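Local coordinates for protein beta-agarase D (Zobellia galactanivorans, PDB 4ASM) that cleaves the beta-1,4 linkages of agarose at random internal positions with retention of anomeric configuration, here represented by its GH16 catalytic domain, at residues E136-M142 / G217-I223. Residues are numbered along the deposited sequence; the frame is centred on the assembly and turned at random.
Sequences EARVKVM and GGKTIRI
Val139 and Ile221 run abreast into the interior from the buried face, with Val139 CG1 3.9 Å from Ile221 CG1. Val139 CG1 sits between its own backbone N and carbonyl carbon, which also puts Val139 CG1 4.0 Å from Ile223 CG2. Val141 CG2 extends the apolar row to Ile221 CD1, and Met164 of strand 159-166 packs on Val139, Val141 and Ile223. The backbones are tightly coupled here: Val139 N to Ile221 O measures 2.8 Å at an N-H...O angle of 165°, and reciprocal bonds also join Ala137 with Ile223. Beyond the regular pairing, Val141 O accepts from Gly218 N (2.8 Å); at the backbone angles of Gly218 a CB would be jammed against the carbonyl O of the residue before. The axes of strands 136-140 and 220-223 run 155° apart, and strand 350-362 is bonded along the other edge of 133-140: this is antiparallel pairing within the beta-sandwich (jelly roll) of the GH16 family, on the convex sheet, whose inner face packs against strand 159-166, which carries Glu160 and Glu165, by similarity the nucleophile and the proton donor. The opposite face, carrying Arg138, Lys140, Thr220 and Arg222, is looser and wetter. Thr220 OG1 lies over the centre of the Arg138 guanidinium, 3.4 Å above its plane, where the angle is too poor for a hydrogen bond; Arg138 instead pairs with Asp354, a calcium ligand, while a water links its NH2 to Thr220 O. At the far end the bend of Arg222 at chi3 lets Arg222 NH1 reach the syn side of Glu136 OE2 at 2.8 Å. This salt bridge is far from straight, with NH1 tilted out of the carboxylate plane and the carboxylate and guanidinium planes 76° apart; OE1 pairs with Arg357, and a water also donates to OE2.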
ATOM      1  N   GLU A 136       1.937   7.399   8.806  1.00  5.85           N
ATOM      2  CA  GLU A 136       3.314   6.934   8.608  1.00  5.40           C
ATOM      3  C   GLU A 136       3.629   5.741   9.499  1.00  5.98           C
ATOM      4  O   GLU A 136       3.221   5.722  10.667  1.00  6.23           O
ATOM      5  CB  GLU A 136       4.309   8.077   8.910  1.00  5.97           C
ATOM      6  CG  GLU A 136       5.775   7.745   8.630  1.00  6.74           C
ATOM      7  CD  GLU A 136       6.732   8.778   9.160  1.00  8.51           C
ATOM      8  OE1 GLU A 136       6.464   9.343  10.238  1.00  9.26           O
ATOM      9  OE2 GLU A 136       7.767   9.022   8.505  1.00  8.84           O
ATOM     10  N   ALA A 137       4.371   4.767   8.966  1.00  5.29           N
ATOM     11  CA  ALA A 137       4.764   3.588   9.727  1.00  5.06           C
ATOM     12  C   ALA A 137       6.259   3.358   9.685  1.00  5.87           C
ATOM     13  O   ALA A 137       6.917   3.707   8.700  1.00  6.32           O
ATOM     14  CB  ALA A 137       4.042   2.343   9.212  1.00  6.80           C
ATOM     15  N   ARG A 138       6.785   2.775  10.763  1.00  5.55           N
ATOM     16  CA  ARG A 138       8.151   2.271  10.754  1.00  5.73           C
ATOM     17  C   ARG A 138       8.028   0.763  10.645  1.00  5.63           C
ATOM     18  O   ARG A 138       7.411   0.112  11.489  1.00  6.37           O
ATOM     19  CB  ARG A 138       8.922   2.679  12.010  1.00  5.68           C
ATOM     20  CG  ARG A 138      10.364   2.209  11.987  1.00  7.05           C
ATOM     21  CD  ARG A 138      11.166   2.863  13.135  1.00  6.04           C
ATOM     22  NE  ARG A 138      12.587   2.512  13.009  1.00  7.36           N
ATOM     23  CZ  ARG A 138      13.175   1.488  13.622  1.00  7.87           C
ATOM     24  NH1 ARG A 138      12.485   0.691  14.424  1.00 10.57           N
ATOM     25  NH2 ARG A 138      14.468   1.246  13.408  1.00 11.84           N
ATOM     26  N   VAL A 139       8.624   0.205   9.592  1.00  5.96           N
ATOM     27  CA  VAL A 139       8.350  -1.171   9.185  1.00  6.00           C
ATOM     28  C   VAL A 139       9.595  -1.863   8.645  1.00  5.70           C
ATOM     29  O   VAL A 139      10.350  -1.250   7.890  1.00  5.57           O
ATOM     30  CB  VAL A 139       7.209  -1.199   8.130  1.00  6.50           C
ATOM     31  CG1 VAL A 139       7.498  -0.257   6.940  1.00  7.03           C
ATOM     32  CG2 VAL A 139       6.915  -2.628   7.677  1.00  6.75           C
ATOM     33  N   LYS A 140       9.815  -3.116   9.064  1.00  5.88           N
ATOM     34  CA  LYS A 140      10.827  -3.948   8.447  1.00  6.92           C
ATOM     35  C   LYS A 140      10.148  -4.695   7.311  1.00  6.33           C
ATOM     36  O   LYS A 140       9.380  -5.643   7.544  1.00  6.69           O
ATOM     37  CB  LYS A 140      11.408  -4.933   9.443  1.00  7.73           C
ATOM     38  CG  LYS A 140      12.577  -5.743   8.875  1.00  8.64           C
ATOM     39  CD  LYS A 140      13.140  -6.686   9.906  1.00 13.13           C
ATOM     40  CE  LYS A 140      14.386  -7.390   9.396  1.00 17.64           C
ATOM     41  NZ  LYS A 140      14.915  -8.348  10.424  1.00 21.64           N
ATOM     42  N   VAL A 141      10.454  -4.267   6.086  1.00  6.65           N
ATOM     43  CA  VAL A 141       9.893  -4.904   4.892  1.00  6.37           C
ATOM     44  C   VAL A 141      10.277  -6.388   4.889  1.00  6.72           C
ATOM     45  O   VAL A 141      11.428  -6.729   5.186  1.00  6.23           O
ATOM     46  CB  VAL A 141      10.437  -4.201   3.626  1.00  6.11           C
ATOM     47  CG1 VAL A 141       9.931  -4.874   2.350  1.00  6.92           C
ATOM     48  CG2 VAL A 141      10.084  -2.694   3.659  1.00  6.66           C
ATOM     49  N   MET A 142       9.346  -7.280   4.549  1.00  6.55           N
ATOM     50  CA  MET A 142       9.679  -8.700   4.503  1.00  7.78           C
ATOM     51  C   MET A 142      10.727  -9.002   3.451  1.00  6.93           C
ATOM     52  O   MET A 142      10.602  -8.570   2.300  1.00  6.72           O
ATOM     53  CB  MET A 142       8.471  -9.557   4.203  1.00  8.30           C
ATOM     54  CG  MET A 142       7.441  -9.554   5.251  1.00  9.88           C
ATOM     55  SD  MET A 142       6.222 -10.869   4.928  1.00 12.73           S
ATOM     56  CE  MET A 142       5.614 -10.237   3.361  1.00 15.06           C
ATOM     57  N   GLY A 217      13.742  -5.628   1.055  1.00  6.16           N
ATOM     58  CA  GLY A 217      13.460  -6.733   1.961  1.00  5.96           C
ATOM     59  C   GLY A 217      14.501  -6.811   3.062  1.00  7.25           C
ATOM     60  O   GLY A 217      15.704  -6.805   2.796  1.00  7.67           O
ATOM     61  N   GLY A 218      14.037  -6.907   4.300  1.00  7.01           N
ATOM     62  CA  GLY A 218      14.947  -6.936   5.456  1.00  8.44           C
ATOM     63  C   GLY A 218      15.381  -5.582   5.986  1.00  8.66           C
ATOM     64  O   GLY A 218      15.993  -5.509   7.068  1.00  9.46           O
ATOM     65  N   LYS A 219      15.071  -4.508   5.256  1.00  7.97           N
ATOM     66  CA  LYS A 219      15.396  -3.148   5.718  1.00  8.55           C
ATOM     67  C   LYS A 219      14.237  -2.607   6.539  1.00  8.52           C
ATOM     68  O   LYS A 219      13.061  -2.856   6.209  1.00  8.14           O
ATOM     69  CB  LYS A 219      15.656  -2.201   4.537  1.00  9.46           C
ATOM     70  CG  LYS A 219      16.922  -2.506   3.770  1.00 13.64           C
ATOM     71  CD  LYS A 219      17.170  -1.461   2.686  1.00 19.31           C
ATOM     72  CE  LYS A 219      18.643  -1.104   2.581  1.00 24.36           C
ATOM     73  NZ  LYS A 219      19.005  -0.050   3.581  1.00 27.33           N
ATOM     74  N   THR A 220      14.549  -1.877   7.612  1.00  8.93           N
ATOM     75  CA  THR A 220      13.495  -1.129   8.277  1.00  9.32           C
ATOM     76  C   THR A 220      13.517   0.330   7.859  1.00  9.11           C
ATOM     77  O   THR A 220      14.557   1.018   7.903  1.00 10.61           O
ATOM     78  CB  THR A 220      13.207  -1.444   9.790  1.00 12.55           C
ATOM     79  OG1 THR A 220      13.054  -0.271  10.621  1.00 15.23           O
ATOM     80  CG2 THR A 220      14.015  -2.561  10.334  1.00  7.06           C
ATOM     81  N   ILE A 221      12.354   0.757   7.401  1.00  7.60           N
ATOM     82  CA  ILE A 221      12.173   2.067   6.817  1.00  7.35           C
ATOM     83  C   ILE A 221      11.020   2.765   7.535  1.00  6.52           C
ATOM     84  O   ILE A 221      10.194   2.115   8.201  1.00  7.15           O
ATOM     85  CB  ILE A 221      11.872   1.982   5.296  1.00  7.54           C
ATOM     86  CG1 ILE A 221      10.556   1.250   5.009  1.00  5.81           C
ATOM     87  CG2 ILE A 221      13.020   1.281   4.532  1.00  8.83           C
ATOM     88  CD1 ILE A 221      10.136   1.375   3.506  1.00  6.76           C
ATOM     89  N   ARG A 222      10.957   4.086   7.402  1.00  6.55           N
ATOM     90  CA  ARG A 222       9.736   4.827   7.701  1.00  7.52           C
ATOM     91  C   ARG A 222       9.094   5.179   6.375  1.00  7.09           C
ATOM     92  O   ARG A 222       9.769   5.668   5.460  1.00  8.15           O
ATOM     93  CB  ARG A 222      10.046   6.118   8.453  1.00  8.28           C
ATOM     94  CG  ARG A 222      10.499   5.900   9.860  1.00 10.72           C
ATOM     95  CD  ARG A 222      10.460   7.233  10.562  1.00 13.28           C
ATOM     96  NE  ARG A 222      11.543   8.141  10.184  1.00 14.98           N
ATOM     97  CZ  ARG A 222      11.400   9.403   9.756  1.00 14.32           C
ATOM     98  NH1 ARG A 222      10.210   9.983   9.569  1.00 14.32           N
ATOM     99  NH2 ARG A 222      12.495  10.109   9.517  1.00 15.54           N
ATOM    100  N   ILE A 223       7.806   4.917   6.245  1.00  5.86           N
ATOM    101  CA  ILE A 223       7.111   5.243   4.992  1.00  5.84           C
ATOM    102  C   ILE A 223       5.729   5.792   5.336  1.00  5.46           C
ATOM    103  O   ILE A 223       5.037   5.254   6.202  1.00  5.68           O
ATOM    104  CB  ILE A 223       7.074   4.033   4.025  1.00  5.34           C
ATOM    105  CG1 ILE A 223       6.425   4.400   2.679  1.00  5.94           C
ATOM    106  CG2 ILE A 223       6.415   2.817   4.671  1.00  5.68           C
ATOM    107  CD1 ILE A 223       6.763   3.379   1.584  1.00  6.25           C
TER
HETATM  108  O   HOH W   1       9.022   8.799   6.059  1.00  7.19           O
HETATM  109  O   HOH W   2      15.649   2.247  10.607  1.00 31.15           O